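Local coordinates for Exo-1,5-alpha-L-arabinofuranobiosidase (Gibberella zeae, PDB 2YDT), which probably hydrolyses alpha-1,5-linked arabinan from the chain end, releasing arabinobiose, at residues Ser239-Lys251 against Ala260-Gly274. Residues are numbered along the deposited sequence; the frame is centred on the assembly and turned at random. Where two conformers were deposited one is given.
Sequences SDYWFPVYYRLSK and AHHQIVSNDGTTPAG
Trp242 turns the six-membered edge of its indole to Thr271, whose OG1 lies 3.7 Å from CZ3, while the carboxamide of Gln263 stands nearly perpendicular to the ring plane; the indole NE1 is taken by Pro233 O. Phe243 contributes its backbone: Gly274 N donates to Phe243 O (2.8 Å), and Gly274 has a positive phi that glycine takes readily. Pro244 CA lies 4.0 Å from Ala273 CA in a single backbone bridge, with Pro244 still backbone-bonded to Tyr229.

Val245 bonds through both its N-H and its carbonyl. The N-H points almost straight at Pro272 O (177°), whereas the carbonyl accepts from Ile264 N. CG1, anti to the backbone N, runs beside Ile264 CD1, and CG2 packs on Pro272; a branched apolar residue fits this buried place.

Tyr246 pairs with Gln263 as an antiparallel non-hydrogen-bonded pair. Gln263 CB sits over the phenol face, 3.9 Å from the ring centroid, and the ring's other reach is edge-to-face: its CD2-CE2 edge points at the His261 imidazole, planes 70° apart. A bond from His261 ND1 to Tyr203 OH helps hold that imidazole. Water 1 is bonded to Tyr246 OH.

Tyr247 and His262 form the hydrogen-bonded pair, Tyr247 N giving to His262 O at 2.8 Å and His262 N returning to Tyr247 O. With CG between its backbone N and carbonyl carbon (chi1 68°), the ring swings beneath His262 CB, 3.7 Å from the ring centroid, and its CD2 touches Ile264 CG1; the phenol OH continues to Gly307 O and Trp312 NE1. The aliphatic stem of Arg248 then packs on Ala260 O, and its extended chain carries the guanidinium to Phe256.

Strands 245-250 and 262-263 thus make the outer beta hairpin of a four-stranded antiparallel blade, as in the sialidase-like beta-propeller.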
ATOM      1  N   SER A 239      20.421  -4.900 -17.130  1.00 28.55           N
ATOM      2  CA  SER A 239      19.838  -5.385 -15.871  1.00 26.65           C
ATOM      3  C   SER A 239      19.641  -6.887 -16.015  1.00 24.71           C
ATOM      4  O   SER A 239      19.263  -7.363 -17.100  1.00 25.20           O
ATOM      5  CB  SER A 239      18.500  -4.691 -15.606  1.00 26.59           C
ATOM      6  OG  SER A 239      17.863  -5.270 -14.486  1.00 29.43           O
ATOM      7  N   ASP A 240      19.944  -7.622 -14.940  0.50 23.32           N
ATOM      8  CA  ASP A 240      19.733  -9.058 -14.883  0.50 22.18           C
ATOM      9  C   ASP A 240      18.496  -9.421 -14.032  0.50 20.15           C
ATOM     10  O   ASP A 240      18.156 -10.598 -13.913  0.50 20.34           O
ATOM     11  CB  ASP A 240      20.976  -9.749 -14.313  0.50 23.25           C
ATOM     12  CG  ASP A 240      22.174  -9.690 -15.266  0.50 24.34           C
ATOM     13  OD1 ASP A 240      21.994  -9.946 -16.480  0.50 26.45           O
ATOM     14  OD2 ASP A 240      23.284  -9.386 -14.786  0.50 26.89           O
ATOM     15  N   TYR A 241      17.850  -8.419 -13.438  1.00 18.11           N
ATOM     16  CA  TYR A 241      16.733  -8.668 -12.473  1.00 15.74           C
ATOM     17  C   TYR A 241      15.924  -7.360 -12.325  1.00 14.55           C
ATOM     18  O   TYR A 241      16.505  -6.293 -12.096  1.00 14.39           O
ATOM     19  CB  TYR A 241      17.304  -9.119 -11.122  1.00 15.76           C
ATOM     20  CG  TYR A 241      16.304  -9.743 -10.142  1.00 13.40           C
ATOM     21  CD1 TYR A 241      16.216 -11.113  -9.990  1.00 12.45           C
ATOM     22  CD2 TYR A 241      15.437  -8.955  -9.413  1.00 11.59           C
ATOM     23  CE1 TYR A 241      15.295 -11.685  -9.113  1.00 12.73           C
ATOM     24  CE2 TYR A 241      14.521  -9.514  -8.540  1.00 11.43           C
ATOM     25  CZ  TYR A 241      14.474 -10.871  -8.373  1.00 12.89           C
ATOM     26  OH  TYR A 241      13.562 -11.441  -7.519  1.00 10.19           O
ATOM     27  N   TRP A 242      14.603  -7.419 -12.484  1.00 11.68           N
ATOM     28  CA  TRP A 242      13.798  -6.238 -12.295  1.00 10.75           C
ATOM     29  C   TRP A 242      12.433  -6.579 -11.674  1.00  9.74           C
ATOM     30  O   TRP A 242      12.180  -7.755 -11.359  1.00  9.88           O
ATOM     31  CB  TRP A 242      13.639  -5.426 -13.592  1.00 11.06           C
ATOM     32  CG  TRP A 242      12.763  -6.002 -14.654  1.00  9.52           C
ATOM     33  CD1 TRP A 242      12.654  -7.305 -15.011  1.00 10.55           C
ATOM     34  CD2 TRP A 242      11.895  -5.276 -15.523  1.00 11.22           C
ATOM     35  NE1 TRP A 242      11.754  -7.441 -16.010  1.00 10.98           N
ATOM     36  CE2 TRP A 242      11.303  -6.213 -16.390  1.00 10.68           C
ATOM     37  CE3 TRP A 242      11.552  -3.936 -15.646  1.00 13.21           C
ATOM     38  CZ2 TRP A 242      10.372  -5.855 -17.354  1.00 12.31           C
ATOM     39  CZ3 TRP A 242      10.669  -3.571 -16.632  1.00 12.25           C
ATOM     40  CH2 TRP A 242      10.077  -4.539 -17.478  1.00 11.61           C
ATOM     41  N   PHE A 243      11.635  -5.549 -11.441  1.00  9.68           N
ATOM     42  CA  PHE A 243      10.385  -5.641 -10.678  1.00  9.02           C
ATOM     43  C   PHE A 243       9.193  -5.075 -11.464  1.00  9.15           C
ATOM     44  O   PHE A 243       8.468  -4.196 -11.000  1.00  9.07           O
ATOM     45  CB  PHE A 243      10.566  -4.889  -9.334  1.00  8.11           C
ATOM     46  CG  PHE A 243      11.643  -5.464  -8.423  1.00  8.27           C
ATOM     47  CD1 PHE A 243      11.334  -6.352  -7.402  1.00  9.49           C
ATOM     48  CD2 PHE A 243      12.975  -5.108  -8.598  1.00 10.96           C
ATOM     49  CE1 PHE A 243      12.347  -6.878  -6.589  1.00 10.20           C
ATOM     50  CE2 PHE A 243      13.958  -5.618  -7.780  1.00 11.45           C
ATOM     51  CZ  PHE A 243      13.647  -6.489  -6.776  1.00  9.73           C
ATOM     52  N   PRO A 244       8.903  -5.625 -12.656  1.00  9.25           N
ATOM     53  CA  PRO A 244       7.788  -5.107 -13.431  1.00  8.29           C
ATOM     54  C   PRO A 244       6.419  -5.253 -12.742  1.00  8.29           C
ATOM     55  O   PRO A 244       6.211  -6.194 -11.976  1.00  9.09           O
ATOM     56  CB  PRO A 244       7.845  -5.960 -14.714  1.00  6.75           C
ATOM     57  CG  PRO A 244       8.458  -7.217 -14.287  1.00  9.22           C
ATOM     58  CD  PRO A 244       9.516  -6.804 -13.284  1.00  9.19           C
ATOM     59  N   VAL A 245       5.541  -4.284 -12.953  1.00  8.74           N
ATOM     60  CA  VAL A 245       4.189  -4.334 -12.393  1.00  7.81           C
ATOM     61  C   VAL A 245       3.339  -5.373 -13.132  1.00  9.13           C
ATOM     62  O   VAL A 245       3.159  -5.297 -14.369  1.00  9.89           O
ATOM     63  CB  VAL A 245       3.515  -2.968 -12.345  1.00  7.55           C
ATOM     64  CG1 VAL A 245       2.132  -3.074 -11.662  1.00  8.51           C
ATOM     65  CG2 VAL A 245       4.413  -1.950 -11.580  1.00  8.18           C
ATOM     66  N   TYR A 246       2.819  -6.342 -12.375  1.00  8.43           N
ATOM     67  CA  TYR A 246       1.907  -7.365 -12.900  1.00  9.04           C
ATOM     68  C   TYR A 246       0.597  -7.301 -12.134  1.00  9.06           C
ATOM     69  O   TYR A 246       0.493  -6.725 -11.042  1.00  8.77           O
ATOM     70  CB  TYR A 246       2.499  -8.773 -12.796  1.00  9.18           C
ATOM     71  CG  TYR A 246       3.374  -9.221 -13.939  1.00  8.42           C
ATOM     72  CD1 TYR A 246       4.544  -8.552 -14.262  1.00 10.16           C
ATOM     73  CD2 TYR A 246       3.042 -10.364 -14.690  1.00 10.73           C
ATOM     74  CE1 TYR A 246       5.362  -8.987 -15.324  1.00 11.20           C
ATOM     75  CE2 TYR A 246       3.850 -10.788 -15.739  1.00 10.16           C
ATOM     76  CZ  TYR A 246       5.008 -10.105 -16.029  1.00 12.77           C
ATOM     77  OH  TYR A 246       5.840 -10.546 -17.065  1.00 12.58           O
ATOM     78  N   TYR A 247      -0.430  -7.902 -12.721  1.00  8.02           N
ATOM     79  CA  TYR A 247      -1.739  -7.995 -12.082  1.00  8.63           C
ATOM     80  C   TYR A 247      -2.477  -9.269 -12.462  1.00  9.34           C
ATOM     81  O   TYR A 247      -2.148  -9.946 -13.430  1.00  9.15           O
ATOM     82  CB  TYR A 247      -2.582  -6.758 -12.378  1.00  8.87           C
ATOM     83  CG  TYR A 247      -3.026  -6.587 -13.819  1.00  9.16           C
ATOM     84  CD1 TYR A 247      -4.268  -7.070 -14.277  1.00  9.49           C
ATOM     85  CD2 TYR A 247      -2.160  -6.016 -14.738  1.00  7.22           C
ATOM     86  CE1 TYR A 247      -4.664  -6.860 -15.618  1.00 12.24           C
ATOM     87  CE2 TYR A 247      -2.521  -5.845 -16.047  1.00 10.68           C
ATOM     88  CZ  TYR A 247      -3.767  -6.286 -16.477  1.00 10.72           C
ATOM     89  OH  TYR A 247      -4.098  -6.073 -17.784  1.00 12.10           O
ATOM     90  N   ARG A 248      -3.469  -9.593 -11.650  1.00  9.02           N
ATOM     91  CA  ARG A 248      -4.378 -10.702 -11.853  1.00  9.63           C
ATOM     92  C   ARG A 248      -5.809 -10.235 -11.624  1.00 10.55           C
ATOM     93  O   ARG A 248      -6.058  -9.294 -10.853  1.00  9.83           O
ATOM     94  CB  ARG A 248      -4.032 -11.855 -10.903  1.00  8.80           C
ATOM     95  CG  ARG A 248      -2.648 -12.444 -11.145  1.00  8.46           C
ATOM     96  CD  ARG A 248      -2.279 -13.514 -10.203  1.00  9.38           C
ATOM     97  NE  ARG A 248      -0.905 -13.977 -10.426  1.00  7.88           N
ATOM     98  CZ  ARG A 248      -0.466 -15.205 -10.171  1.00  8.30           C
ATOM     99  NH1 ARG A 248      -1.275 -16.103  -9.647  1.00  8.97           N
ATOM    100  NH2 ARG A 248       0.789 -15.550 -10.414  1.00  8.66           N
ATOM    101  N   LEU A 249      -6.765 -10.917 -12.252  1.00 10.20           N
ATOM    102  CA  LEU A 249      -8.189 -10.600 -12.106  1.00 11.04           C
ATOM    103  C   LEU A 249      -8.970 -11.804 -11.573  1.00 10.07           C
ATOM    104  O   LEU A 249      -8.725 -12.951 -12.000  1.00 11.03           O
ATOM    105  CB  LEU A 249      -8.780 -10.193 -13.462  1.00 11.15           C
ATOM    106  CG  LEU A 249      -8.102  -9.015 -14.131  1.00 13.22           C
ATOM    107  CD1 LEU A 249      -8.403  -8.923 -15.621  1.00 14.67           C
ATOM    108  CD2 LEU A 249      -8.492  -7.729 -13.411  1.00 16.08           C
ATOM    109  N   SER A 250      -9.886 -11.561 -10.646  1.00 10.36           N
ATOM    110  CA  SER A 250     -10.657 -12.646 -10.037  1.00 11.49           C
ATOM    111  C   SER A 250     -11.982 -12.159  -9.467  1.00 13.15           C
ATOM    112  O   SER A 250     -12.051 -11.119  -8.847  1.00 12.89           O
ATOM    113  CB  SER A 250      -9.850 -13.349  -8.931  1.00 11.78           C
ATOM    114  OG  SER A 250     -10.522 -14.527  -8.469  1.00 12.24           O
ATOM    115  N   LYS A 251     -13.027 -12.963  -9.645  1.00 13.51           N
ATOM    116  CA  LYS A 251     -14.276 -12.737  -8.985  1.00 14.42           C
ATOM    117  C   LYS A 251     -14.196 -12.915  -7.474  1.00 13.97           C
ATOM    118  O   LYS A 251     -14.808 -12.146  -6.711  1.00 15.16           O
ATOM    119  CB  LYS A 251     -15.322 -13.689  -9.564  1.00 15.88           C
ATOM    120  CG  LYS A 251     -16.534 -12.993  -9.964  1.00 22.82           C
ATOM    121  CD  LYS A 251     -16.301 -12.262 -11.293  1.00 26.13           C
ATOM    122  CE  LYS A 251     -17.499 -12.353 -12.277  1.00 27.05           C
ATOM    123  NZ  LYS A 251     -17.615 -11.212 -13.334  1.00 28.89           N
ATOM    124  N   ALA A 260      -4.499 -16.206 -14.396  1.00 11.52           N
ATOM    125  CA  ALA A 260      -3.415 -15.801 -15.293  1.00 11.37           C
ATOM    126  C   ALA A 260      -2.851 -14.455 -14.854  1.00 11.29           C
ATOM    127  O   ALA A 260      -3.567 -13.599 -14.310  1.00 12.29           O
ATOM    128  CB  ALA A 260      -3.939 -15.690 -16.722  1.00 11.97           C
ATOM    129  N   HIS A 261      -1.559 -14.261 -15.076  1.00 10.41           N
ATOM    130  CA  HIS A 261      -0.949 -12.980 -14.774  1.00  9.82           C
ATOM    131  C   HIS A 261      -0.808 -12.116 -16.031  1.00 10.17           C
ATOM    132  O   HIS A 261      -0.855 -12.621 -17.170  1.00 10.80           O
ATOM    133  CB  HIS A 261       0.390 -13.134 -14.014  1.00  9.31           C
ATOM    134  CG  HIS A 261       1.518 -13.775 -14.778  1.00 10.02           C
ATOM    135  ND1 HIS A 261       2.631 -14.277 -14.132  1.00  9.92           N
ATOM    136  CD2 HIS A 261       1.708 -14.028 -16.105  1.00 10.95           C
ATOM    137  CE1 HIS A 261       3.462 -14.786 -15.029  1.00 11.91           C
ATOM    138  NE2 HIS A 261       2.912 -14.678 -16.224  1.00 11.79           N
ATOM    139  N   HIS A 262      -0.666 -10.820 -15.805  1.00 10.22           N
ATOM    140  CA  HIS A 262      -0.571  -9.828 -16.876  1.00 10.65           C
ATOM    141  C   HIS A 262       0.416  -8.743 -16.508  1.00 11.42           C
ATOM    142  O   HIS A 262       0.260  -8.129 -15.476  1.00 11.60           O
ATOM    143  CB  HIS A 262      -1.901  -9.179 -17.148  1.00 11.22           C
ATOM    144  CG  HIS A 262      -2.997 -10.145 -17.452  1.00 12.14           C
ATOM    145  ND1 HIS A 262      -3.160 -10.698 -18.709  1.00 16.06           N
ATOM    146  CD2 HIS A 262      -3.968 -10.679 -16.668  1.00 15.15           C
ATOM    147  CE1 HIS A 262      -4.196 -11.516 -18.686  1.00 15.39           C
ATOM    148  NE2 HIS A 262      -4.696 -11.535 -17.465  1.00 15.98           N
ATOM    149  N   GLN A 263       1.380  -8.462 -17.384  1.00 11.25           N
ATOM    150  CA  GLN A 263       2.222  -7.292 -17.220  1.00 10.97           C
ATOM    151  C   GLN A 263       1.490  -6.040 -17.635  1.00 11.53           C
ATOM    152  O   GLN A 263       0.748  -6.061 -18.629  1.00 12.39           O
ATOM    153  CB  GLN A 263       3.477  -7.407 -18.133  1.00 11.08           C
ATOM    154  CG  GLN A 263       4.482  -6.320 -17.875  1.00 11.41           C
ATOM    155  CD  GLN A 263       5.716  -6.469 -18.757  1.00 13.52           C
ATOM    156  OE1 GLN A 263       5.798  -7.432 -19.571  1.00 15.21           O
ATOM    157  NE2 GLN A 263       6.694  -5.589 -18.569  1.00 14.34           N
ATOM    158  N   ILE A 264       1.695  -4.935 -16.919  1.00 10.54           N
ATOM    159  CA  ILE A 264       1.191  -3.641 -17.357  1.00 11.31           C
ATOM    160  C   ILE A 264       2.172  -3.053 -18.347  1.00 11.84           C
ATOM    161  O   ILE A 264       3.323  -2.825 -18.024  1.00 11.30           O
ATOM    162  CB  ILE A 264       0.998  -2.603 -16.225  1.00 10.46           C
ATOM    163  CG1 ILE A 264      -0.062  -3.081 -15.270  1.00 11.34           C
ATOM    164  CG2 ILE A 264       0.574  -1.221 -16.838  1.00 12.12           C
ATOM    165  CD1 ILE A 264      -0.432  -2.062 -14.131  1.00 10.52           C
ATOM    166  N   VAL A 265       1.704  -2.820 -19.578  1.00 12.61           N
ATOM    167  CA  VAL A 265       2.497  -2.132 -20.617  1.00 12.89           C
ATOM    168  C   VAL A 265       1.553  -1.112 -21.233  1.00 13.91           C
ATOM    169  O   VAL A 265       0.474  -1.485 -21.688  1.00 13.85           O
ATOM    170  CB  VAL A 265       3.010  -3.117 -21.695  1.00 13.33           C
ATOM    171  CG1 VAL A 265       3.867  -2.382 -22.767  1.00 15.53           C
ATOM    172  CG2 VAL A 265       3.859  -4.253 -21.105  1.00 14.04           C
ATOM    173  N   SER A 266       1.905   0.181 -21.219  1.00 14.19           N
ATOM    174  CA  SER A 266       0.998   1.195 -21.781  1.00 14.70           C
ATOM    175  C   SER A 266       1.101   1.161 -23.317  1.00 15.09           C
ATOM    176  O   SER A 266       1.999   0.512 -23.850  1.00 14.35           O
ATOM    177  CB  SER A 266       1.274   2.611 -21.242  1.00 15.22           C
ATOM    178  OG  SER A 266       2.559   3.067 -21.584  1.00 16.10           O
ATOM    179  N   ASN A 267       0.182   1.879 -23.960  1.00 17.24           N
ATOM    180  CA  ASN A 267       0.070   1.905 -25.440  1.00 18.63           C
ATOM    181  C   ASN A 267       1.376   2.355 -26.128  1.00 19.55           C
ATOM    182  O   ASN A 267       1.706   1.869 -27.228  1.00 20.18           O
ATOM    183  CB  ASN A 267      -1.130   2.764 -25.877  1.00 19.52           C
ATOM    184  CG  ASN A 267      -0.997   4.206 -25.444  1.00 23.88           C
ATOM    185  OD1 ASN A 267      -0.958   4.501 -24.253  1.00 27.76           O
ATOM    186  ND2 ASN A 267      -0.921   5.132 -26.427  1.00 29.52           N
ATOM    187  N   ASP A 268       2.165   3.227 -25.490  1.00 19.24           N
ATOM    188  CA  ASP A 268       3.471   3.635 -26.055  1.00 19.86           C
ATOM    189  C   ASP A 268       4.647   2.710 -25.726  1.00 19.53           C
ATOM    190  O   ASP A 268       5.798   3.005 -26.063  1.00 20.03           O
ATOM    191  CB  ASP A 268       3.782   5.100 -25.712  1.00 20.29           C
ATOM    192  CG  ASP A 268       4.329   5.288 -24.306  1.00 22.98           C
ATOM    193  OD1 ASP A 268       4.257   4.328 -23.515  1.00 19.45           O
ATOM    194  OD2 ASP A 268       4.857   6.384 -24.025  1.00 26.75           O
ATOM    195  N   GLY A 269       4.370   1.602 -25.027  1.00 18.10           N
ATOM    196  CA  GLY A 269       5.390   0.625 -24.689  1.00 17.86           C
ATOM    197  C   GLY A 269       6.016   0.760 -23.303  1.00 16.67           C
ATOM    198  O   GLY A 269       6.921   0.009 -22.972  1.00 17.39           O
ATOM    199  N   THR A 270       5.576   1.742 -22.531  1.00 15.50           N
ATOM    200  CA  THR A 270       6.149   1.987 -21.194  1.00 14.91           C
ATOM    201  C   THR A 270       5.818   0.817 -20.280  1.00 14.72           C
ATOM    202  O   THR A 270       4.665   0.359 -20.263  1.00 14.54           O
ATOM    203  CB  THR A 270       5.626   3.281 -20.565  1.00 15.19           C
ATOM    204  OG1 THR A 270       5.960   4.402 -21.417  1.00 16.37           O
ATOM    205  CG2 THR A 270       6.269   3.518 -19.174  1.00 12.92           C
ATOM    206  N   THR A 271       6.852   0.345 -19.575  1.00 14.41           N
ATOM    207  CA  THR A 271       6.789  -0.818 -18.680  1.00 13.29           C
ATOM    208  C   THR A 271       6.997  -0.379 -17.202  1.00 12.96           C
ATOM    209  O   THR A 271       8.125  -0.347 -16.707  1.00 14.10           O
ATOM    210  CB  THR A 271       7.842  -1.846 -19.043  1.00 15.05           C
ATOM    211  OG1 THR A 271       9.145  -1.257 -19.014  1.00 13.65           O
ATOM    212  CG2 THR A 271       7.601  -2.476 -20.422  1.00 14.33           C
ATOM    213  N   PRO A 272       5.908  -0.018 -16.518  1.00 11.69           N
ATOM    214  CA  PRO A 272       6.053   0.406 -15.111  1.00 11.61           C
ATOM    215  C   PRO A 272       6.646  -0.716 -14.285  1.00 10.93           C
ATOM    216  O   PRO A 272       6.349  -1.902 -14.513  1.00  9.65           O
ATOM    217  CB  PRO A 272       4.630   0.690 -14.656  1.00 12.36           C
ATOM    218  CG  PRO A 272       3.741   0.137 -15.687  1.00 12.87           C
ATOM    219  CD  PRO A 272       4.509   0.009 -16.964  1.00 11.35           C
ATOM    220  N   ALA A 273       7.488  -0.320 -13.321  1.00 10.33           N
ATOM    221  CA  ALA A 273       8.170  -1.263 -12.431  1.00  9.28           C
ATOM    222  C   ALA A 273       8.215  -0.675 -11.025  1.00  9.25           C
ATOM    223  O   ALA A 273       8.314   0.535 -10.853  1.00  9.81           O
ATOM    224  CB  ALA A 273       9.597  -1.574 -12.883  1.00 10.56           C
ATOM    225  N   GLY A 274       8.173  -1.580 -10.050  1.00  8.96           N
ATOM    226  CA  GLY A 274       8.419  -1.226  -8.641  1.00  8.07           C
ATOM    227  C   GLY A 274       7.192  -0.785  -7.867  1.00  7.92           C
ATOM    228  O   GLY A 274       6.363  -0.007  -8.362  1.00  8.60           O
TER
HETATM  229  O   HOH W   1       7.947  -9.017 -17.598  1.00 15.19           O
HETATM  230  O   HOH W   2      -6.042 -12.660 -14.458  1.00 13.61           O